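Local coordinates for protein Exo beta-1,2-glucooligosaccharide sophorohydrolase (non-reducing end) (Parabacteroides distasonis ATCC 8503, PDB 5Z06) that hydrolyses linear beta-1,2-glucan and beta-1,2-glucooligosaccharides of four or more units as an exo-type enzyme, releasing sophorose from the non-reducing end, at residues 203-208 against 275-280; 222-227 against 253-258. All coordinates share one frame; numbering follows the deposited sequence.

Contact 1 (203-208 against 275-280); sequences RHIDIK and VSATTY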
ATOM      1  N   ARG A 203       5.382  19.541  -8.969  1.00 30.04           N
ATOM      2  CA  ARG A 203       4.863  18.820 -10.122  1.00 29.78           C
ATOM      3  C   ARG A 203       3.411  18.462  -9.968  1.00 29.38           C
ATOM      4  O   ARG A 203       2.814  17.863 -10.879  1.00 30.00           O
ATOM      5  CB  ARG A 203       5.675  17.551 -10.321  1.00 31.09           C
ATOM      6  CG  ARG A 203       7.168  17.781 -10.360  1.00 31.81           C
ATOM      7  CD  ARG A 203       7.540  18.666 -11.515  1.00 33.79           C
ATOM      8  NE  ARG A 203       8.981  18.839 -11.571  1.00 37.19           N
ATOM      9  CZ  ARG A 203       9.686  18.986 -12.682  1.00 40.15           C
ATOM     10  NH1 ARG A 203       9.090  18.989 -13.865  1.00 46.09           N
ATOM     11  NH2 ARG A 203      10.996  19.144 -12.612  1.00 40.91           N
ATOM     12  N   HIS A 204       2.812  18.837  -8.843  1.00 26.12           N
ATOM     13  CA  HIS A 204       1.453  18.437  -8.617  1.00 25.61           C
ATOM     14  C   HIS A 204       0.726  19.386  -7.731  1.00 24.47           C
ATOM     15  O   HIS A 204       1.347  20.168  -7.026  1.00 24.60           O
ATOM     16  CB  HIS A 204       1.388  17.031  -8.042  1.00 24.70           C
ATOM     17  CG  HIS A 204       1.570  16.990  -6.575  1.00 24.97           C
ATOM     18  ND1 HIS A 204       2.804  17.114  -5.984  1.00 24.71           N
ATOM     19  CD2 HIS A 204       0.671  16.853  -5.572  1.00 23.97           C
ATOM     20  CE1 HIS A 204       2.653  17.055  -4.673  1.00 26.16           C
ATOM     21  NE2 HIS A 204       1.372  16.900  -4.399  1.00 24.28           N
ATOM     22  N   ILE A 205      -0.599  19.288  -7.809  1.00 24.03           N
ATOM     23  CA  ILE A 205      -1.499  19.995  -6.948  1.00 26.74           C
ATOM     24  C   ILE A 205      -2.371  18.968  -6.269  1.00 26.67           C
ATOM     25  O   ILE A 205      -2.939  18.091  -6.908  1.00 28.81           O
ATOM     26  CB  ILE A 205      -2.367  21.005  -7.709  1.00 26.67           C
ATOM     27  CG1 ILE A 205      -1.450  21.987  -8.431  1.00 26.27           C
ATOM     28  CG2 ILE A 205      -3.318  21.705  -6.731  1.00 27.21           C
ATOM     29  CD1 ILE A 205      -2.152  22.953  -9.353  1.00 28.22           C
ATOM     30  N   ASP A 206      -2.455  19.091  -4.961  1.00 27.79           N
ATOM     31  CA  ASP A 206      -3.326  18.264  -4.162  1.00 29.07           C
ATOM     32  C   ASP A 206      -4.570  19.038  -3.874  1.00 30.21           C
ATOM     33  O   ASP A 206      -4.490  20.160  -3.373  1.00 29.90           O
ATOM     34  CB  ASP A 206      -2.646  17.916  -2.841  1.00 29.88           C
ATOM     35  CG  ASP A 206      -1.623  16.835  -2.998  1.00 28.70           C
ATOM     36  OD1 ASP A 206      -1.909  15.898  -3.771  1.00 27.97           O
ATOM     37  OD2 ASP A 206      -0.558  16.912  -2.336  1.00 28.34           O
ATOM     38  N   ILE A 207      -5.714  18.439  -4.167  1.00 30.85           N
ATOM     39  CA  ILE A 207      -6.968  18.986  -3.701  1.00 33.23           C
ATOM     40  C   ILE A 207      -7.568  18.029  -2.697  1.00 34.87           C
ATOM     41  O   ILE A 207      -7.285  16.836  -2.713  1.00 37.04           O
ATOM     42  CB  ILE A 207      -7.944  19.358  -4.849  1.00 32.08           C
ATOM     43  CG1 ILE A 207      -8.489  18.127  -5.564  1.00 33.06           C
ATOM     44  CG2 ILE A 207      -7.252  20.330  -5.810  1.00 32.22           C
ATOM     45  CD1 ILE A 207      -9.454  18.435  -6.710  1.00 33.91           C
ATOM     46  N   LYS A 208      -8.377  18.594  -1.815  1.00 37.14           N
ATOM     47  CA  LYS A 208      -9.013  17.878  -0.742  1.00 39.00           C
ATOM     48  C   LYS A 208     -10.387  18.484  -0.536  1.00 39.42           C
ATOM     49  O   LYS A 208     -10.575  19.716  -0.649  1.00 33.92           O
ATOM     50  CB  LYS A 208      -8.210  18.020   0.561  1.00 43.92           C
ATOM     51  CG  LYS A 208      -8.653  17.031   1.649  1.00 50.04           C
ATOM     52  CD  LYS A 208      -8.139  17.372   3.045  1.00 53.93           C
ATOM     53  CE  LYS A 208      -8.639  16.369   4.090  1.00 56.67           C
ATOM     54  NZ  LYS A 208     -10.117  16.354   4.289  1.00 57.43           N
ATOM     55  N   VAL A 275     -11.157  26.018  -6.548  1.00 37.02           N
ATOM     56  CA  VAL A 275      -9.888  26.314  -5.882  1.00 36.08           C
ATOM     57  C   VAL A 275      -8.824  26.314  -6.945  1.00 33.56           C
ATOM     58  O   VAL A 275      -8.992  25.679  -7.981  1.00 35.00           O
ATOM     59  CB  VAL A 275      -9.540  25.297  -4.774  1.00 38.06           C
ATOM     60  CG1 VAL A 275     -10.591  25.362  -3.682  1.00 40.83           C
ATOM     61  CG2 VAL A 275      -9.418  23.862  -5.304  1.00 37.90           C
ATOM     62  N   SER A 276      -7.732  27.019  -6.691  1.00 32.04           N
ATOM     63  CA  SER A 276      -6.604  27.007  -7.607  1.00 32.41           C
ATOM     64  C   SER A 276      -5.280  27.025  -6.882  1.00 31.70           C
ATOM     65  O   SER A 276      -5.190  27.360  -5.701  1.00 30.14           O
ATOM     66  CB  SER A 276      -6.664  28.189  -8.578  1.00 33.08           C
ATOM     67  OG  SER A 276      -6.587  29.421  -7.884  1.00 32.16           O
ATOM     68  N   ALA A 277      -4.243  26.656  -7.619  1.00 29.11           N
ATOM     69  CA  ALA A 277      -2.899  26.779  -7.116  1.00 27.85           C
ATOM     70  C   ALA A 277      -1.947  26.748  -8.268  1.00 26.72           C
ATOM     71  O   ALA A 277      -2.299  26.364  -9.384  1.00 25.92           O
ATOM     72  CB  ALA A 277      -2.593  25.655  -6.149  1.00 30.11           C
ATOM     73  N   THR A 278      -0.720  27.143  -7.990  1.00 27.35           N
ATOM     74  CA  THR A 278       0.309  27.185  -9.014  1.00 28.01           C
ATOM     75  C   THR A 278       1.502  26.446  -8.479  1.00 28.13           C
ATOM     76  O   THR A 278       1.944  26.739  -7.376  1.00 27.64           O
ATOM     77  CB  THR A 278       0.707  28.628  -9.336  1.00 29.12           C
ATOM     78  OG1 THR A 278      -0.480  29.382  -9.584  1.00 30.00           O
ATOM     79  CG2 THR A 278       1.662  28.685 -10.551  1.00 29.49           C
ATOM     80  N   THR A 279       2.016  25.494  -9.267  1.00 29.87           N
ATOM     81  CA  THR A 279       3.231  24.783  -8.921  1.00 29.09           C
ATOM     82  C   THR A 279       4.438  25.694  -8.938  1.00 29.63           C
ATOM     83  O   THR A 279       4.465  26.656  -9.657  1.00 29.42           O
ATOM     84  CB  THR A 279       3.550  23.615  -9.881  1.00 30.04           C
ATOM     85  OG1 THR A 279       3.703  24.100 -11.231  1.00 27.84           O
ATOM     86  CG2 THR A 279       2.477  22.524  -9.806  1.00 29.32           C
ATOM     87  N   TYR A 280       5.460  25.329  -8.181  1.00 30.11           N
ATOM     88  CA  TYR A 280       6.637  26.172  -8.005  1.00 30.64           C
ATOM     89  C   TYR A 280       7.837  25.258  -7.813  1.00 30.58           C
ATOM     90  O   TYR A 280       7.671  24.121  -7.365  1.00 28.62           O
ATOM     91  CB  TYR A 280       6.471  27.082  -6.775  1.00 29.29           C
ATOM     92  CG  TYR A 280       5.953  26.306  -5.589  1.00 29.38           C
ATOM     93  CD1 TYR A 280       4.595  26.085  -5.438  1.00 30.21           C
ATOM     94  CD2 TYR A 280       6.812  25.753  -4.656  1.00 28.11           C
ATOM     95  CE1 TYR A 280       4.103  25.350  -4.386  1.00 30.16           C
ATOM     96  CE2 TYR A 280       6.331  25.016  -3.596  1.00 28.31           C
ATOM     97  CZ  TYR A 280       4.975  24.811  -3.462  1.00 28.70           C
ATOM     98  OH  TYR A 280       4.474  24.072  -2.416  1.00 28.52           O
TER

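Contact 2 (222-227 against 253-258); sequences IYRSFD and KKAYYK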
ATOM      1  N   ILE A 222     -13.531  14.971 -10.680  1.00 35.65           N
ATOM      2  CA  ILE A 222     -12.700  16.157 -10.518  1.00 36.47           C
ATOM      3  C   ILE A 222     -12.564  16.835 -11.876  1.00 36.17           C
ATOM      4  O   ILE A 222     -12.254  16.176 -12.873  1.00 35.51           O
ATOM      5  CB  ILE A 222     -11.301  15.840  -9.933  1.00 34.83           C
ATOM      6  CG1 ILE A 222     -11.432  15.214  -8.535  1.00 33.34           C
ATOM      7  CG2 ILE A 222     -10.439  17.106  -9.861  1.00 36.34           C
ATOM      8  CD1 ILE A 222     -11.561  13.712  -8.543  1.00 34.41           C
ATOM      9  N   TYR A 223     -12.789  18.150 -11.872  1.00 34.66           N
ATOM     10  CA  TYR A 223     -12.674  19.006 -13.066  1.00 39.06           C
ATOM     11  C   TYR A 223     -11.528  19.971 -12.906  1.00 36.34           C
ATOM     12  O   TYR A 223     -11.309  20.514 -11.838  1.00 39.92           O
ATOM     13  CB  TYR A 223     -13.955  19.813 -13.300  1.00 40.34           C
ATOM     14  CG  TYR A 223     -15.115  18.949 -13.705  1.00 42.56           C
ATOM     15  CD1 TYR A 223     -15.899  18.334 -12.737  1.00 44.37           C
ATOM     16  CD2 TYR A 223     -15.407  18.711 -15.053  1.00 43.61           C
ATOM     17  CE1 TYR A 223     -16.952  17.518 -13.087  1.00 44.70           C
ATOM     18  CE2 TYR A 223     -16.466  17.897 -15.418  1.00 44.00           C
ATOM     19  CZ  TYR A 223     -17.237  17.306 -14.426  1.00 46.02           C
ATOM     20  OH  TYR A 223     -18.282  16.487 -14.758  1.00 45.74           O
ATOM     21  N   ARG A 224     -10.803  20.177 -13.986  1.00 36.34           N
ATOM     22  CA  ARG A 224      -9.657  21.052 -13.983  1.00 37.35           C
ATOM     23  C   ARG A 224      -9.767  22.102 -15.077  1.00 36.27           C
ATOM     24  O   ARG A 224     -10.243  21.830 -16.171  1.00 34.53           O
ATOM     25  CB  ARG A 224      -8.387  20.251 -14.191  1.00 36.08           C
ATOM     26  CG  ARG A 224      -7.131  21.095 -14.033  1.00 36.65           C
ATOM     27  CD  ARG A 224      -5.918  20.237 -14.249  1.00 35.96           C
ATOM     28  NE  ARG A 224      -5.857  19.700 -15.598  1.00 34.80           N
ATOM     29  CZ  ARG A 224      -5.064  18.697 -15.986  1.00 36.51           C
ATOM     30  NH1 ARG A 224      -4.255  18.077 -15.134  1.00 37.60           N
ATOM     31  NH2 ARG A 224      -5.074  18.303 -17.245  1.00 37.39           N
ATOM     32  N   SER A 225      -9.306  23.298 -14.764  1.00 39.40           N
ATOM     33  CA  SER A 225      -9.172  24.348 -15.751  1.00 41.94           C
ATOM     34  C   SER A 225      -7.776  24.928 -15.643  1.00 42.07           C
ATOM     35  O   SER A 225      -7.249  25.093 -14.543  1.00 40.41           O
ATOM     36  CB  SER A 225     -10.217  25.424 -15.519  1.00 41.40           C
ATOM     37  OG  SER A 225     -10.123  26.396 -16.535  1.00 45.71           O
ATOM     38  N   PHE A 226      -7.169  25.201 -16.789  1.00 43.01           N
ATOM     39  CA  PHE A 226      -5.935  25.978 -16.843  1.00 44.22           C
ATOM     40  C   PHE A 226      -6.164  27.470 -17.037  1.00 45.13           C
ATOM     41  O   PHE A 226      -5.227  28.244 -16.873  1.00 46.73           O
ATOM     42  CB  PHE A 226      -5.013  25.441 -17.921  1.00 42.27           C
ATOM     43  CG  PHE A 226      -4.516  24.063 -17.645  1.00 43.54           C
ATOM     44  CD1 PHE A 226      -3.912  23.751 -16.423  1.00 42.64           C
ATOM     45  CD2 PHE A 226      -4.620  23.068 -18.608  1.00 46.32           C
ATOM     46  CE1 PHE A 226      -3.438  22.475 -16.165  1.00 42.43           C
ATOM     47  CE2 PHE A 226      -4.138  21.791 -18.359  1.00 45.95           C
ATOM     48  CZ  PHE A 226      -3.546  21.494 -17.132  1.00 44.30           C
ATOM     49  N   ASP A 227      -7.396  27.872 -17.358  1.00 45.19           N
ATOM     50  CA  ASP A 227      -7.732  29.296 -17.516  1.00 47.08           C
ATOM     51  C   ASP A 227      -8.838  29.808 -16.581  1.00 47.40           C
ATOM     52  O   ASP A 227      -9.098  31.003 -16.545  1.00 48.47           O
ATOM     53  CB  ASP A 227      -8.049  29.616 -18.988  1.00 46.79           C
ATOM     54  CG  ASP A 227      -9.223  28.828 -19.546  1.00 48.82           C
ATOM     55  OD1 ASP A 227     -10.132  28.414 -18.788  1.00 47.09           O
ATOM     56  OD2 ASP A 227      -9.239  28.630 -20.778  1.00 51.75           O
ATOM     57  N   LYS A 253       2.844  26.115 -13.089  1.00 31.64           N
ATOM     58  CA  LYS A 253       1.609  25.873 -13.798  1.00 30.80           C
ATOM     59  C   LYS A 253       0.473  26.091 -12.859  1.00 31.38           C
ATOM     60  O   LYS A 253       0.412  25.458 -11.787  1.00 30.04           O
ATOM     61  CB  LYS A 253       1.561  24.443 -14.314  1.00 31.44           C
ATOM     62  CG  LYS A 253       0.383  24.146 -15.221  1.00 33.03           C
ATOM     63  CD  LYS A 253       0.381  24.975 -16.507  1.00 35.72           C
ATOM     64  CE  LYS A 253      -0.423  24.236 -17.581  1.00 40.05           C
ATOM     65  NZ  LYS A 253      -0.753  25.030 -18.803  1.00 42.91           N
ATOM     66  N   LYS A 254      -0.422  26.990 -13.261  1.00 30.57           N
ATOM     67  CA  LYS A 254      -1.604  27.299 -12.501  1.00 32.99           C
ATOM     68  C   LYS A 254      -2.715  26.383 -12.960  1.00 32.61           C
ATOM     69  O   LYS A 254      -2.888  26.159 -14.155  1.00 31.70           O
ATOM     70  CB  LYS A 254      -2.021  28.759 -12.693  1.00 34.99           C
ATOM     71  CG  LYS A 254      -3.266  29.116 -11.896  1.00 37.11           C
ATOM     72  CD  LYS A 254      -3.331  30.607 -11.576  1.00 37.77           C
ATOM     73  CE  LYS A 254      -4.398  30.895 -10.527  1.00 39.31           C
ATOM     74  NZ  LYS A 254      -4.626  32.357 -10.335  1.00 39.62           N
ATOM     75  N   ALA A 255      -3.452  25.838 -12.004  1.00 33.90           N
ATOM     76  CA  ALA A 255      -4.644  25.055 -12.319  1.00 35.11           C
ATOM     77  C   ALA A 255      -5.743  25.334 -11.312  1.00 35.51           C
ATOM     78  O   ALA A 255      -5.483  25.622 -10.150  1.00 35.10           O
ATOM     79  CB  ALA A 255      -4.333  23.564 -12.381  1.00 35.18           C
ATOM     80  N   TYR A 256      -6.968  25.259 -11.803  1.00 35.39           N
ATOM     81  CA  TYR A 256      -8.156  25.496 -11.030  1.00 37.87           C
ATOM     82  C   TYR A 256      -8.876  24.179 -10.987  1.00 36.92           C
ATOM     83  O   TYR A 256      -8.831  23.413 -11.952  1.00 38.97           O
ATOM     84  CB  TYR A 256      -9.077  26.530 -11.704  1.00 39.18           C
ATOM     85  CG  TYR A 256      -8.467  27.887 -11.976  1.00 39.99           C
ATOM     86  CD1 TYR A 256      -7.572  28.061 -13.039  1.00 41.35           C
ATOM     87  CD2 TYR A 256      -8.817  29.006 -11.219  1.00 41.34           C
ATOM     88  CE1 TYR A 256      -7.017  29.294 -13.324  1.00 41.30           C
ATOM     89  CE2 TYR A 256      -8.262  30.260 -11.500  1.00 43.13           C
ATOM     90  CZ  TYR A 256      -7.367  30.389 -12.565  1.00 42.43           C
ATOM     91  OH  TYR A 256      -6.782  31.582 -12.893  1.00 42.99           O
ATOM     92  N   TYR A 257      -9.554  23.926  -9.880  1.00 35.31           N
ATOM     93  CA  TYR A 257     -10.211  22.651  -9.661  1.00 34.20           C
ATOM     94  C   TYR A 257     -11.606  22.803  -9.075  1.00 35.33           C
ATOM     95  O   TYR A 257     -11.879  23.682  -8.260  1.00 36.18           O
ATOM     96  CB  TYR A 257      -9.372  21.762  -8.750  1.00 31.48           C
ATOM     97  CG  TYR A 257      -8.046  21.411  -9.336  1.00 29.28           C
ATOM     98  CD1 TYR A 257      -7.893  20.289 -10.134  1.00 29.49           C
ATOM     99  CD2 TYR A 257      -6.930  22.198  -9.085  1.00 28.98           C
ATOM    100  CE1 TYR A 257      -6.652  19.963 -10.682  1.00 29.16           C
ATOM    101  CE2 TYR A 257      -5.693  21.893  -9.636  1.00 27.25           C
ATOM    102  CZ  TYR A 257      -5.558  20.772 -10.420  1.00 26.92           C
ATOM    103  OH  TYR A 257      -4.342  20.451 -10.932  1.00 26.15           O
ATOM    104  N   LYS A 258     -12.453  21.874  -9.480  1.00 37.06           N
ATOM    105  CA  LYS A 258     -13.851  21.879  -9.179  1.00 39.31           C
ATOM    106  C   LYS A 258     -14.192  20.413  -9.045  1.00 37.02           C
ATOM    107  O   LYS A 258     -13.777  19.595  -9.877  1.00 33.48           O
ATOM    108  CB  LYS A 258     -14.584  22.466 -10.372  1.00 43.20           C
ATOM    109  CG  LYS A 258     -15.761  23.353 -10.074  1.00 47.85           C
ATOM    110  CD  LYS A 258     -16.116  24.184 -11.310  1.00 50.98           C
ATOM    111  CE  LYS A 258     -16.298  23.299 -12.544  1.00 54.97           C
ATOM    112  NZ  LYS A 258     -17.021  23.984 -13.643  1.00 59.63           N
TER
HETATM  113  O   HOH W   1      -2.809  27.759 -16.268  1.00 37.95           O

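Contact 1 (203-208 against 275-280)
V275 meets I207 where strands 204-210 and 275-278, from two different sheets, run face to face in nearly antiparallel directions (164° apart). The touch is methyl on methyl: V275 CG2 lies 4.2 Å from I207 CG2, the two side chains crossing obliquely. V275 CG2 sits between its own backbone N and carbonyl carbon (chi1 -63° for CG1), which turns that methyl to the opposing strand. Two residues on, A277 offers its CB to I205 CG2 at 4.1 Å. I205 holds CG2 anti to its backbone N and extends CD1 along a straight chain (chi2 173°), bringing CD1 to 3.4 Å from A277 O. T279 then closes the row: its CG2 points across to the H204 backbone, 3.8 Å from H204 O, and lies 4.2 Å from I205 CG1, its side chain at about a right angle to that of I205. T279 OG1 is turned elsewhere and bonds to E250 O. Replacing I205 with alanine would probably leave a gap between the two sheets, the A277 and T279 methyls missing the branches packed against them. On the other face of strand 204-210, H204 NE2 donates to D206 OD2 at 2.8 Å, in the plane of the imidazole but from above the carboxylate. H204 ND1 is bonded to Y635 OH, and D206 also takes a salt bridge from R297. The chemistry is thus split: between these two segments only van der Waals packing, mostly of methyls, is made, whereas the alternate residues of strand 204-210 carry a polar network toward the helical part of the enzyme.

Contact 2 (222-227 against 253-258)
Y223 and K258 form an antiparallel hydrogen-bonded pair: Y223 N gives to K258 O at 2.7 Å, and K258 N returns to Y223 O at 3.0 Å. Two residues further, S225 N to Y256 O (2.9 Å) and Y256 N to S225 O (2.8 Å) repeat the ladder, both straight at 164°. Between them lies the non-hydrogen-bonded pair R224 and Y257, side by side, with R224 CG 3.6 Å from Y257 CE1. R224 CG stands anti to its backbone N (chi1 -173°), which lays the chain along the tyrosine; R224 NH1 and Y257 OH both end on D246 OD2. Other polar ends find partners outside the two segments: Y223 OH at E268, K258 NZ at D271, S225 OG at T230 O. S225 OG additionally accepts from D227 N, an ST turn. Past the ladder, one water donates to F226 O (2.5 Å) and K254 O (2.7 Å). K253 NZ lies over the F226 ring face, 4.2 Å from its centroid, in a cation-pi contact, with K253 CE as a CH-pi partner. The pair is the central antiparallel ladder of a four-stranded sheet, consistent with strands C and F of a fibronectin type III-like sandwich.

The two contacts, with centres about 9 Å apart, describe one sandwich in its two directions: contact 2 is pairing within the four-stranded sheet, contact 1 packing of that sheet against the three-stranded one. Strands 254-262 and 275-278 are neighbours and tie them together, through V275 O and Y257 N (2.6 Å, probably a hydrogen bond) and T279 OG1 and K253 N (2.9 Å, likewise). Side chains of contact 1 also reach contact 2 in the core, where I205 touches A255 and Y257 and I207 touches I222. The sandwich lies between two other parts of the enzyme: the I222 side chain is about 12 Å from the bound calcium ion, whereas H204 reaches Y635 of the glycoamylase-like region.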